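Local coordinates for glycosyl hydrolase (Rhizobium leguminosarum bv. trifolii, PDB 5NDX), which probably hydrolyses O-glycosidic bonds as a family 39 glycosidase and is a bacterial orthologue of human alpha-L-iduronidase, at residues T123-G128 / D171-S176; R241-V246 / R297-P302; P386-D389 / G394-I397; P478-F483 / L592-P597. The protein carries 2 engineered substitutions. All blocks are in the same frame, centred on the assembly; numbering follows the deposited sequence. Where two conformers were deposited one is given.

Contact 1 of 4, residues T123-G128 / D171-S176; sequences TVDRYG and DAIDPS. With SO4 (sulfate ion), chain L.
V124 and I173 run past each other in opposite senses, and a single methyl carries their meeting: V124 CG1 lies 3.5 Å from I173 CB and equally close to I173 CG2. That methyl stands anti to the backbone N (chi1 159°), which turns it to the loop. The end of I173 reaches D125, the next residue of the helix, crossing it at about a right angle with I173 CD1 3.5 Å from D125 OD1 and 3.7 Å from D125 CB; a methyl thus rests beside a carboxylate with no bond between them. No hydrogen bond joins the segments. Past I173 the loop is held by an Asx turn, in which D174 OD1 accepts from S176 N (3.1 Å). S176 OG adds a second bond to D174 OD1 (2.6 Å) from the same face of the carboxylate, while D174 OD2 has a salt bridge to R137. On the helix, R126 sends NH1 and NH2 to a sulfate, probably from the crystallisation liquor, and also meets D79. The contact joins helix 110-131 to the turn between helix 155-171 and strand 179-184, with M133 of helix 133-136 against I173.

Contact 2 of 4, residues R241-V246 / R297-P302; sequences RTLLVV and RRIIAP. With SO4 (sulfate ion), chain E.
Two successive outer helices of the parallel eight-stranded barrel, 235-252 and 282-300, pack here through T242 and L243 on one side and I299 on the other. The contact is apolar, with no hydrogen bond across it. L243 and I299 slide past one another in opposite directions, with L243 CD2 4.0 Å from I299 CG1. T242 meets the tip of I299 at about a right angle, its methyl CG2 4.2 Å from I299 CD1. With CG2 anti to the backbone N, the hydroxyl (OG1 chi1 -56°) is left beside that N and bonds to I238 O of its own helix. L243 CD1 also comes within 4.3 Å of R298 O, but the guanidinium of R298 forms a salt bridge with D240, one residue before 241-246. R297 takes no part in the helix packing. Its chain bends at chi3 (43°) and folds round a sulfate, probably from the crystallisation liquor, to which R297 NH1 donates at 2.6 Å; E293 and D391 are salt-bridge partners of the same side chain. Were R297 replaced by alanine, E293 and D391 would probably lose the cation they share, and the sulfate this donor. A wider pi-type turn spans 297-300, near the end of the helix. Side-by-side packing of helices that precede adjacent strands, 261-263 and 307-310, is what the TIM barrel shows round its outside.

Contact 3 of 4, residues P386-D389 / G394-I397; sequences PPLD and GLAI
A short helical connection, 390-393, links two neighbouring antiparallel strands of the nine-stranded mixed sheet, and L388, just before it, packs on L395 and I397 of the strand that follows. L388 CD2 presses on I397 CG2 at 3.5 Å, closer than usual for two methyls, the side chains crossing at about a right angle. The other branch is easier: L388 CD1 lies 4.1 Å from L395 CD2. Both L388 torsions are off the staggered positions (chi1 -101°, chi2 23°), which agrees with a side chain squeezed to fit, though at 2.2 Å resolution this is modest evidence. L388 CG also sits 3.7 Å from L395 O. No direct hydrogen bond joins the segments. Instead, one water accepts from D389 N (2.7 Å) and donates to L395 O (2.6 Å), bridging two backbone atoms that stand 4.5 Å apart. The turn is defined at both ends: D389 occupies the N-cap position, and G394 leaves helical geometry with a positive phi of 88°, at which a side chain would jam against the preceding carbonyl. D393 OD1 accepts from L395 N. R2 bonds to the carbonyls of P386 and P387, while L388 touches T5 of strand 4-10. On its other edge strand 395-401 pairs with strand 407-413, whose L411 and I409 meet L395 and I397.

Contact 4 of 4, residues P478-F483 / L592-P597; sequences PTEAQF and LHMSPP. With SO4 (sulfate ion), chain D.
E480 and S595 supply the polar part of the contact. S595 OG donates to E480 OE2 at 2.8 Å, meeting the carboxylate 44° out of its plane. The glutamate reaches it by full extension, CG anti to the backbone N (chi1 179°) and the chain straight beyond. The apolar part lies alongside, where E480 and M594 slide past each other in opposite directions. In the conformer of M594 described, one of two deposited, the chain bends at chi3 and M594 CE comes 3.5 Å from F483 CB and 3.7 Å from E480 CG; these distances belong to that conformer, and the packing is to that extent doubtful. With alanine in place of E480, the S595 hydroxyl would probably be left without this acceptor and a gap would open beside M594 CE. The F483 ring itself leads away, with P478 CB 3.8 Å above its centre and F329 edge-to-face. A third group of bonds organises the helix start. T479 and Q482 form a capping box, with Q482 N donating to T479 OG1 (3.1 Å) and T479 N to Q482 OE1 (2.9 Å), while E480 N donates to O2 and O3 of a sulfate, probably from the crystallisation liquor. That anion is consistent with the partial positive charge expected at a helix start. Across the contact itself, one hydrogen bond and the methionine packing join the first turn of helix 480-489 to the end of edge strand 590-594.

How the contacts relate
All four contacts are partly buried, none at an annotated site, and they mix buried with more open residues: buried V124 beside exposed D125 in contact 1, buried T242 and I299 in contact 2, buried L395 in contact 3, buried F483 in contact 4. Contacts 1 and 2 belong to the outer layer of the barrel and rest on carbon contacts, the first helix to loop, the second helix to helix. Contact 3 closes a local turn and adds a bridging water; contact 4 spans 109 residues and has a direct hydrogen bond. Contacts 2 and 3 come within about 6 Å at their nearest atoms; R297 forms a salt bridge to D391 of helix 390-393, which lies between the segments of contact 3.

Contact 1 of 4, residues T123-G128 / D171-S176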
loop_
_atom_site.group_PDB
_atom_site.type_symbol
_atom_site.label_atom_id
_atom_site.label_comp_id
_atom_site.label_asym_id
_atom_site.label_seq_id
_atom_site.Cartn_x
_atom_site.Cartn_y
_atom_site.Cartn_z
ATOM N N THR A 123 7.794 -23.382 -10.948
ATOM C CA THR A 123 6.900 -22.327 -10.460
ATOM C C THR A 123 6.422 -21.476 -11.611
ATOM O O THR A 123 5.217 -21.290 -11.822
ATOM C CB THR A 123 7.623 -21.429 -9.438
ATOM O OG1 THR A 123 8.163 -22.225 -8.385
ATOM C CG2 THR A 123 6.683 -20.393 -8.856
ATOM N N VAL A 124 7.390 -20.998 -12.380
ATOM C CA VAL A 124 7.141 -20.154 -13.505
ATOM C C VAL A 124 6.345 -20.900 -14.582
ATOM O O VAL A 124 5.391 -20.373 -15.178
ATOM C CB VAL A 124 8.484 -19.594 -14.000
ATOM C CG1 VAL A 124 8.376 -19.126 -15.430
ATOM C CG2 VAL A 124 8.836 -18.416 -13.102
ATOM N N ASP A 125 6.718 -22.148 -14.803
ATOM C CA ASP A 125 5.948 -22.990 -15.709
ATOM C C ASP A 125 4.484 -23.168 -15.283
ATOM O O ASP A 125 3.577 -22.984 -16.058
ATOM C CB ASP A 125 6.611 -24.360 -15.852
ATOM C CG ASP A 125 5.936 -25.192 -16.901
ATOM O OD1 ASP A 125 6.148 -24.878 -18.077
ATOM O OD2 ASP A 125 5.145 -26.085 -16.530
ATOM N N ARG A 126 4.257 -23.495 -14.034
ATOM C CA ARG A 126 2.908 -23.682 -13.573
ATOM C C ARG A 126 2.041 -22.396 -13.614
ATOM O O ARG A 126 0.880 -22.445 -14.068
ATOM C CB ARG A 126 2.941 -24.220 -12.182
ATOM C CG ARG A 126 1.579 -24.542 -11.630
ATOM C CD ARG A 126 1.756 -25.081 -10.228
ATOM N NE ARG A 126 0.464 -25.484 -9.693
ATOM C CZ ARG A 126 -0.162 -26.619 -10.011
ATOM N NH1 ARG A 126 0.377 -27.485 -10.870
ATOM N NH2 ARG A 126 -1.347 -26.894 -9.488
ATOM N N TYR A 127 2.585 -21.265 -13.151
ATOM C CA TYR A 127 1.739 -20.091 -12.959
ATOM C C TYR A 127 1.583 -19.357 -14.271
ATOM O O TYR A 127 0.539 -18.789 -14.532
ATOM C CB TYR A 127 2.168 -19.248 -11.716
ATOM C CG TYR A 127 1.934 -20.072 -10.480
ATOM C CD1 TYR A 127 0.647 -20.507 -10.152
ATOM C CD2 TYR A 127 2.976 -20.472 -9.665
ATOM C CE1 TYR A 127 0.427 -21.315 -9.038
ATOM C CE2 TYR A 127 2.763 -21.329 -8.594
ATOM C CZ TYR A 127 1.488 -21.739 -8.287
ATOM O OH TYR A 127 1.285 -22.569 -7.225
ATOM N N GLY A 128 2.585 -19.471 -15.144
ATOM C CA GLY A 128 2.470 -19.004 -16.529
ATOM C C GLY A 128 1.350 -19.713 -17.279
ATOM O O GLY A 128 0.578 -19.073 -17.982
ATOM N N ASP A 171 15.324 -18.162 -16.240
ATOM C CA ASP A 171 15.812 -18.162 -17.645
ATOM C C ASP A 171 15.365 -19.410 -18.428
ATOM O O ASP A 171 15.079 -19.286 -19.606
ATOM C CB ASP A 171 17.342 -17.986 -17.738
ATOM C CG ASP A 171 17.790 -16.544 -17.470
ATOM O OD1 ASP A 171 16.923 -15.699 -17.177
ATOM O OD2 ASP A 171 19.004 -16.235 -17.551
ATOM N N ALA A 172 15.224 -20.572 -17.768
ATOM C CA ALA A 172 14.728 -21.777 -18.470
ATOM C C ALA A 172 13.375 -21.561 -19.141
ATOM O O ALA A 172 13.106 -22.168 -20.135
ATOM C CB ALA A 172 14.650 -22.980 -17.539
ATOM N N ILE A 173 12.518 -20.716 -18.598
ATOM C CA ILE A 173 11.225 -20.463 -19.208
ATOM C C ILE A 173 11.216 -19.087 -19.852
ATOM O O ILE A 173 10.650 -18.946 -20.931
ATOM C CB ILE A 173 10.086 -20.481 -18.172
ATOM C CG1 ILE A 173 9.944 -21.858 -17.522
ATOM C CG2 ILE A 173 8.761 -20.018 -18.808
ATOM C CD1 ILE A 173 8.988 -22.792 -18.242
ATOM N N ASP A 174 11.758 -18.049 -19.187
ATOM C CA ASP A 174 11.596 -16.682 -19.712
ATOM C C ASP A 174 12.558 -15.692 -19.083
ATOM O O ASP A 174 12.318 -15.242 -17.949
ATOM C CB ASP A 174 10.137 -16.249 -19.520
ATOM C CG ASP A 174 9.792 -14.973 -20.238
ATOM O OD1 ASP A 174 10.681 -14.260 -20.778
ATOM O OD2 ASP A 174 8.581 -14.670 -20.217
ATOM N N PRO A 175 13.633 -15.327 -19.805
ATOM C CA PRO A 175 14.622 -14.413 -19.237
ATOM C C PRO A 175 14.167 -12.974 -19.030
ATOM O O PRO A 175 14.881 -12.193 -18.383
ATOM C CB PRO A 175 15.774 -14.437 -20.270
ATOM C CG PRO A 175 15.565 -15.688 -21.038
ATOM C CD PRO A 175 14.065 -15.764 -21.150
ATOM N N SER A 176 13.017 -12.613 -19.581
ATOM C CA SER A 176 12.465 -11.315 -19.307
ATOM C C SER A 176 11.660 -11.262 -17.963
ATOM O O SER A 176 11.112 -10.227 -17.634
ATOM C CB SER A 176 11.611 -10.877 -20.510
ATOM O OG SER A 176 10.452 -11.666 -20.531
HETATM S S SO4 L . -1.359 -30.767 -10.227
HETATM O O1 SO4 L . -2.444 -29.874 -9.704
HETATM O O2 SO4 L . -0.973 -30.293 -11.589
HETATM O O3 SO4 L . -0.143 -30.767 -9.354
HETATM O O4 SO4 L . -1.902 -32.159 -10.301
#

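Contact 2 of 4, residues R241-V246 / R297-P302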
loop_
_atom_site.group_PDB
_atom_site.type_symbol
_atom_site.label_atom_id
_atom_site.label_comp_id
_atom_site.label_asym_id
_atom_site.label_seq_id
_atom_site.Cartn_x
_atom_site.Cartn_y
_atom_site.Cartn_z
ATOM N N ARG A 241 20.857 6.943 3.659
ATOM C CA ARG A 241 21.481 5.637 3.541
ATOM C C ARG A 241 21.310 5.031 2.158
ATOM O O ARG A 241 22.215 4.349 1.688
ATOM C CB ARG A 241 21.072 4.680 4.662
ATOM C CG ARG A 241 21.522 5.178 6.060
ATOM C CD ARG A 241 21.382 4.062 7.082
ATOM N NE ARG A 241 20.030 3.520 7.052
ATOM C CZ ARG A 241 18.993 4.079 7.654
ATOM N NH1 ARG A 241 19.149 5.182 8.370
ATOM N NH2 ARG A 241 17.784 3.507 7.554
ATOM N N THR A 242 20.187 5.305 1.491
ATOM C CA THR A 242 19.966 4.828 0.123
ATOM C C THR A 242 20.987 5.443 -0.846
ATOM O O THR A 242 21.527 4.747 -1.711
ATOM C CB THR A 242 18.507 5.102 -0.339
ATOM O OG1 THR A 242 17.614 4.500 0.608
ATOM C CG2 THR A 242 18.238 4.528 -1.743
ATOM N N LEU A 243 21.241 6.734 -0.691
ATOM C CA LEU A 243 22.209 7.437 -1.517
ATOM C C LEU A 243 23.655 6.999 -1.204
ATOM O O LEU A 243 24.481 6.986 -2.103
ATOM C CB LEU A 243 22.057 8.949 -1.389
ATOM C CG LEU A 243 20.786 9.543 -1.997
ATOM C CD1 LEU A 243 20.750 11.041 -1.744
ATOM C CD2 LEU A 243 20.689 9.251 -3.474
ATOM N N LEU A 244 23.925 6.612 0.045
ATOM C CA LEU A 244 25.211 6.027 0.422
ATOM C C LEU A 244 25.420 4.736 -0.332
ATOM O O LEU A 244 26.509 4.456 -0.799
ATOM C CB LEU A 244 25.263 5.731 1.917
ATOM C CG LEU A 244 26.625 5.467 2.523
ATOM C CD1 LEU A 244 27.419 6.768 2.528
ATOM C CD2 LEU A 244 26.459 4.980 3.960
ATOM N N VAL A 245 24.379 3.929 -0.427
ATOM C CA VAL A 245 24.470 2.638 -1.154
ATOM C C VAL A 245 24.719 2.916 -2.632
ATOM O O VAL A 245 25.577 2.295 -3.283
ATOM C CB VAL A 245 23.207 1.769 -0.946
ATOM C CG1 VAL A 245 23.216 0.512 -1.807
ATOM C CG2 VAL A 245 23.059 1.402 0.518
ATOM N N VAL A 246 23.988 3.859 -3.167
ATOM C CA VAL A 246 24.209 4.256 -4.550
ATOM C C VAL A 246 25.681 4.744 -4.747
ATOM O O VAL A 246 26.323 4.343 -5.704
ATOM C CB VAL A 246 23.167 5.300 -5.008
ATOM C CG1 VAL A 246 23.517 5.881 -6.380
ATOM C CG2 VAL A 246 21.775 4.671 -5.079
ATOM N N ARG A 297 11.694 14.276 -4.009
ATOM C CA ARG A 297 12.428 15.520 -4.094
ATOM C C ARG A 297 13.976 15.325 -4.060
ATOM O O ARG A 297 14.688 16.028 -4.743
ATOM C CB ARG A 297 11.973 16.444 -2.989
ATOM C CG ARG A 297 12.768 17.754 -2.868
ATOM C CD ARG A 297 12.127 18.721 -1.893
ATOM N NE ARG A 297 11.680 18.015 -0.673
ATOM C CZ ARG A 297 12.447 17.672 0.358
ATOM N NH1 ARG A 297 13.719 18.040 0.422
ATOM N NH2 ARG A 297 11.923 16.986 1.355
ATOM N N ARG A 298 14.478 14.390 -3.285
ATOM C CA ARG A 298 15.915 14.231 -3.063
ATOM C C ARG A 298 16.562 13.149 -3.915
ATOM O O ARG A 298 17.794 13.165 -4.082
ATOM C CB ARG A 298 16.205 13.931 -1.581
ATOM C CG ARG A 298 15.767 15.061 -0.650
ATOM C CD ARG A 298 16.129 14.824 0.836
ATOM N NE ARG A 298 17.563 14.604 0.938
ATOM C CZ ARG A 298 18.201 13.853 1.832
ATOM N NH1 ARG A 298 17.587 13.242 2.827
ATOM N NH2 ARG A 298 19.495 13.677 1.707
ATOM N N ILE A 299 15.781 12.173 -4.409
ATOM C CA ILE A 299 16.354 11.130 -5.226
ATOM C C ILE A 299 15.892 11.236 -6.706
ATOM O O ILE A 299 16.733 11.297 -7.611
ATOM C CB ILE A 299 16.135 9.715 -4.659
ATOM C CG1 ILE A 299 16.691 9.616 -3.236
ATOM C CG2 ILE A 299 16.900 8.694 -5.506
ATOM C CD1 ILE A 299 16.527 8.239 -2.591
ATOM N N ILE A 300 14.586 11.272 -6.934
ATOM C CA ILE A 300 14.032 11.125 -8.267
ATOM C C ILE A 300 14.167 12.407 -9.061
ATOM O O ILE A 300 14.685 12.363 -10.152
ATOM C CB ILE A 300 12.580 10.676 -8.227
ATOM C CG1 ILE A 300 12.508 9.294 -7.578
ATOM C CG2 ILE A 300 11.976 10.657 -9.636
ATOM C CD1 ILE A 300 11.115 8.841 -7.244
ATOM N N ALA A 301 13.722 13.534 -8.514
ATOM C CA ALA A 301 13.769 14.778 -9.225
ATOM C C ALA A 301 15.174 15.186 -9.701
ATOM O O ALA A 301 15.307 15.525 -10.851
ATOM C CB ALA A 301 13.158 15.900 -8.432
ATOM N N PRO A 302 16.195 15.157 -8.833
ATOM C CA PRO A 302 17.555 15.477 -9.297
ATOM C C PRO A 302 18.231 14.323 -9.995
ATOM O O PRO A 302 19.392 14.423 -10.303
ATOM C CB PRO A 302 18.322 15.793 -7.992
ATOM C CG PRO A 302 17.471 15.300 -6.860
ATOM C CD PRO A 302 16.172 14.789 -7.405
HETATM S S SO4 E . 15.837 20.087 -1.920
HETATM O O1 SO4 E . 15.422 21.249 -1.106
HETATM O O2 SO4 E . 15.127 20.131 -3.225
HETATM O O3 SO4 E . 17.302 20.137 -2.139
HETATM O O4 SO4 E . 15.535 18.841 -1.187
#

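Contact 3 of 4, residues P386-D389 / G394-I397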
loop_
_atom_site.group_PDB
_atom_site.type_symbol
_atom_site.label_atom_id
_atom_site.label_comp_id
_atom_site.label_asym_id
_atom_site.label_seq_id
_atom_site.Cartn_x
_atom_site.Cartn_y
_atom_site.Cartn_z
ATOM N N PRO A 386 5.950 32.148 2.039
ATOM C CA PRO A 386 7.373 31.925 1.877
ATOM C C PRO A 386 7.665 30.601 1.187
ATOM O O PRO A 386 6.790 29.732 1.164
ATOM C CB PRO A 386 7.923 31.861 3.312
ATOM C CG PRO A 386 6.832 32.366 4.161
ATOM C CD PRO A 386 5.542 32.120 3.436
ATOM N N PRO A 387 8.869 30.459 0.616
ATOM C CA PRO A 387 9.198 29.190 -0.020
ATOM C C PRO A 387 9.074 28.015 0.932
ATOM O O PRO A 387 9.255 28.143 2.141
ATOM C CB PRO A 387 10.656 29.382 -0.480
ATOM C CG PRO A 387 10.729 30.881 -0.764
ATOM C CD PRO A 387 9.956 31.452 0.427
ATOM N N LEU A 388 8.668 26.891 0.383
ATOM C CA LEU A 388 8.508 25.678 1.176
ATOM C C LEU A 388 9.900 25.204 1.591
ATOM O O LEU A 388 10.825 25.294 0.804
ATOM C CB LEU A 388 7.837 24.616 0.339
ATOM C CG LEU A 388 6.366 24.326 0.511
ATOM C CD1 LEU A 388 5.521 25.422 1.104
ATOM C CD2 LEU A 388 5.773 23.668 -0.734
ATOM N N ASP A 389 10.007 24.663 2.789
ATOM C CA ASP A 389 11.247 24.059 3.259
ATOM C C ASP A 389 10.905 22.828 4.095
ATOM O O ASP A 389 10.986 22.862 5.330
ATOM C CB ASP A 389 12.024 25.084 4.092
ATOM C CG ASP A 389 13.450 24.626 4.407
ATOM O OD1 ASP A 389 13.858 23.506 4.065
ATOM O OD2 ASP A 389 14.155 25.396 5.036
ATOM N N GLY A 394 8.333 20.869 7.882
ATOM C CA GLY A 394 7.322 19.864 7.763
ATOM C C GLY A 394 6.200 20.045 6.760
ATOM O O GLY A 394 5.439 19.079 6.543
ATOM N N LEU A 395 6.114 21.212 6.114
ATOM C CA LEU A 395 5.099 21.427 5.070
ATOM C C LEU A 395 5.672 21.086 3.691
ATOM O O LEU A 395 6.616 21.741 3.195
ATOM C CB LEU A 395 4.539 22.862 5.112
ATOM C CG LEU A 395 3.314 23.090 4.223
ATOM C CD1 LEU A 395 2.107 22.312 4.731
ATOM C CD2 LEU A 395 2.974 24.576 4.245
ATOM N N ALA A 396 5.094 20.045 3.079
ATOM C CA ALA A 396 5.560 19.506 1.807
ATOM C C ALA A 396 4.383 19.334 0.854
ATOM O O ALA A 396 3.193 19.309 1.254
ATOM C CB ALA A 396 6.284 18.167 2.032
ATOM N N ILE A 397 4.705 19.258 -0.426
ATOM C CA ILE A 397 3.678 19.172 -1.456
ATOM C C ILE A 397 4.026 18.193 -2.592
ATOM O O ILE A 397 5.181 18.076 -2.940
ATOM C CB ILE A 397 3.382 20.577 -1.976
ATOM C CG1 ILE A 397 2.099 20.562 -2.814
ATOM C CG2 ILE A 397 4.558 21.151 -2.791
ATOM C CD1 ILE A 397 1.598 21.950 -3.082
HETATM O O HOH W 1 7.825 23.830 4.209
#

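Contact 4 of 4, residues P478-F483 / L592-P597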
loop_
_atom_site.group_PDB
_atom_site.type_symbol
_atom_site.label_atom_id
_atom_site.label_comp_id
_atom_site.label_asym_id
_atom_site.label_seq_id
_atom_site.Cartn_x
_atom_site.Cartn_y
_atom_site.Cartn_z
ATOM N N PRO A 478 -16.829 -3.583 20.486
ATOM C CA PRO A 478 -17.825 -2.543 20.263
ATOM C C PRO A 478 -19.176 -3.142 19.911
ATOM O O PRO A 478 -19.222 -4.264 19.359
ATOM C CB PRO A 478 -17.262 -1.800 19.055
ATOM C CG PRO A 478 -15.768 -1.982 19.176
ATOM C CD PRO A 478 -15.621 -3.372 19.677
ATOM N N THR A 479 -20.243 -2.380 20.164
ATOM C CA THR A 479 -21.576 -2.785 19.735
ATOM C C THR A 479 -21.680 -2.607 18.228
ATOM O O THR A 479 -20.824 -1.965 17.592
ATOM C CB THR A 479 -22.677 -1.947 20.384
ATOM O OG1 THR A 479 -22.522 -0.569 19.990
ATOM C CG2 THR A 479 -22.640 -2.046 21.977
ATOM N N GLU A 480 -22.736 -3.163 17.643
ATOM C CA GLU A 480 -22.991 -2.946 16.235
ATOM C C GLU A 480 -23.039 -1.456 15.915
ATOM O O GLU A 480 -22.392 -1.022 14.964
ATOM C CB GLU A 480 -24.277 -3.640 15.772
ATOM C CG GLU A 480 -24.557 -3.385 14.303
ATOM C CD GLU A 480 -25.779 -4.149 13.731
ATOM O OE1 GLU A 480 -26.436 -4.904 14.475
ATOM O OE2 GLU A 480 -26.056 -3.989 12.517
ATOM N N ALA A 481 -23.801 -0.685 16.671
ATOM C CA ALA A 481 -23.872 0.764 16.436
ATOM C C ALA A 481 -22.486 1.440 16.524
ATOM O O ALA A 481 -22.198 2.349 15.770
ATOM C CB ALA A 481 -24.839 1.447 17.402
ATOM N N GLN A 482 -21.647 0.983 17.439
ATOM C CA GLN A 482 -20.268 1.520 17.588
ATOM C C GLN A 482 -19.387 1.215 16.386
ATOM O O GLN A 482 -18.698 2.093 15.865
ATOM C CB GLN A 482 -19.642 1.022 18.884
ATOM C CG GLN A 482 -20.218 1.766 20.068
ATOM C CD GLN A 482 -19.827 1.186 21.421
ATOM O OE1 GLN A 482 -19.464 0.014 21.542
ATOM N NE2 GLN A 482 -19.820 2.049 22.437
ATOM N N PHE A 483 -19.499 -0.005 15.893
ATOM C CA PHE A 483 -18.860 -0.373 14.659
ATOM C C PHE A 483 -19.335 0.445 13.440
ATOM O O PHE A 483 -18.501 0.795 12.590
ATOM C CB PHE A 483 -19.007 -1.856 14.370
ATOM C CG PHE A 483 -17.965 -2.727 15.034
ATOM C CD1 PHE A 483 -16.619 -2.504 14.829
ATOM C CD2 PHE A 483 -18.340 -3.820 15.808
ATOM C CE1 PHE A 483 -15.654 -3.317 15.408
ATOM C CE2 PHE A 483 -17.393 -4.647 16.379
ATOM C CZ PHE A 483 -16.042 -4.377 16.209
ATOM N N LEU A 592 -17.761 -3.030 3.560
ATOM C CA LEU A 592 -18.256 -4.014 4.495
ATOM C C LEU A 592 -19.661 -3.616 4.981
ATOM O O LEU A 592 -19.819 -2.558 5.578
ATOM C CB LEU A 592 -17.288 -4.231 5.703
ATOM C CG LEU A 592 -17.996 -5.398 6.439
ATOM C CD1 LEU A 592 -17.310 -6.730 6.307
ATOM C CD2 LEU A 592 -18.626 -5.134 7.762
ATOM N N HIS A 593 -20.690 -4.432 4.688
ATOM C CA HIS A 593 -22.051 -4.162 5.166
ATOM C C HIS A 593 -22.430 -5.078 6.328
ATOM O O HIS A 593 -22.281 -6.294 6.204
ATOM C CB HIS A 593 -23.086 -4.420 4.052
ATOM C CG HIS A 593 -24.458 -3.945 4.419
ATOM N ND1 HIS A 593 -25.602 -4.682 4.178
ATOM C CD2 HIS A 593 -24.857 -2.818 5.066
ATOM C CE1 HIS A 593 -26.655 -3.996 4.600
ATOM N NE2 HIS A 593 -26.232 -2.875 5.163
ATOM N N MET A 594 -22.943 -4.508 7.404
ATOM C CA MET A 594 -23.353 -5.224 8.621
ATOM C C MET A 594 -24.878 -5.508 8.583
ATOM O O MET A 594 -25.663 -4.630 8.190
ATOM C CB MET A 594 -23.025 -4.363 9.860
ATOM C CG MET A 594 -21.590 -3.785 9.915
ATOM S SD MET A 594 -21.251 -2.624 11.291
ATOM C CE MET A 594 -21.268 -3.828 12.619
ATOM N N SER A 595 -25.278 -6.706 8.998
ATOM C CA SER A 595 -26.703 -7.075 9.187
ATOM C C SER A 595 -27.558 -6.861 7.942
ATOM O O SER A 595 -28.427 -6.014 7.930
ATOM C CB SER A 595 -27.264 -6.289 10.375
ATOM O OG SER A 595 -26.453 -6.552 11.513
ATOM N N PRO A 596 -27.274 -7.590 6.870
ATOM C CA PRO A 596 -28.142 -7.465 5.717
ATOM C C PRO A 596 -29.573 -7.926 6.041
ATOM O O PRO A 596 -29.732 -8.878 6.791
ATOM C CB PRO A 596 -27.527 -8.434 4.708
ATOM C CG PRO A 596 -26.798 -9.421 5.522
ATOM C CD PRO A 596 -26.286 -8.660 6.703
ATOM N N PRO A 597 -30.588 -7.265 5.474
ATOM C CA PRO A 597 -31.947 -7.787 5.635
ATOM C C PRO A 597 -32.121 -9.093 4.857
ATOM O O PRO A 597 -31.229 -9.519 4.125
ATOM C CB PRO A 597 -32.816 -6.667 5.068
ATOM C CG PRO A 597 -31.961 -6.032 4.017
ATOM C CD PRO A 597 -30.527 -6.190 4.462
HETATM S S SO4 D . -25.119 -5.129 19.739
HETATM O O1 SO4 D . -25.258 -4.660 21.145
HETATM O O2 SO4 D . -25.455 -4.016 18.833
HETATM O O3 SO4 D . -23.733 -5.603 19.460
HETATM O O4 SO4 D . -26.070 -6.244 19.486
#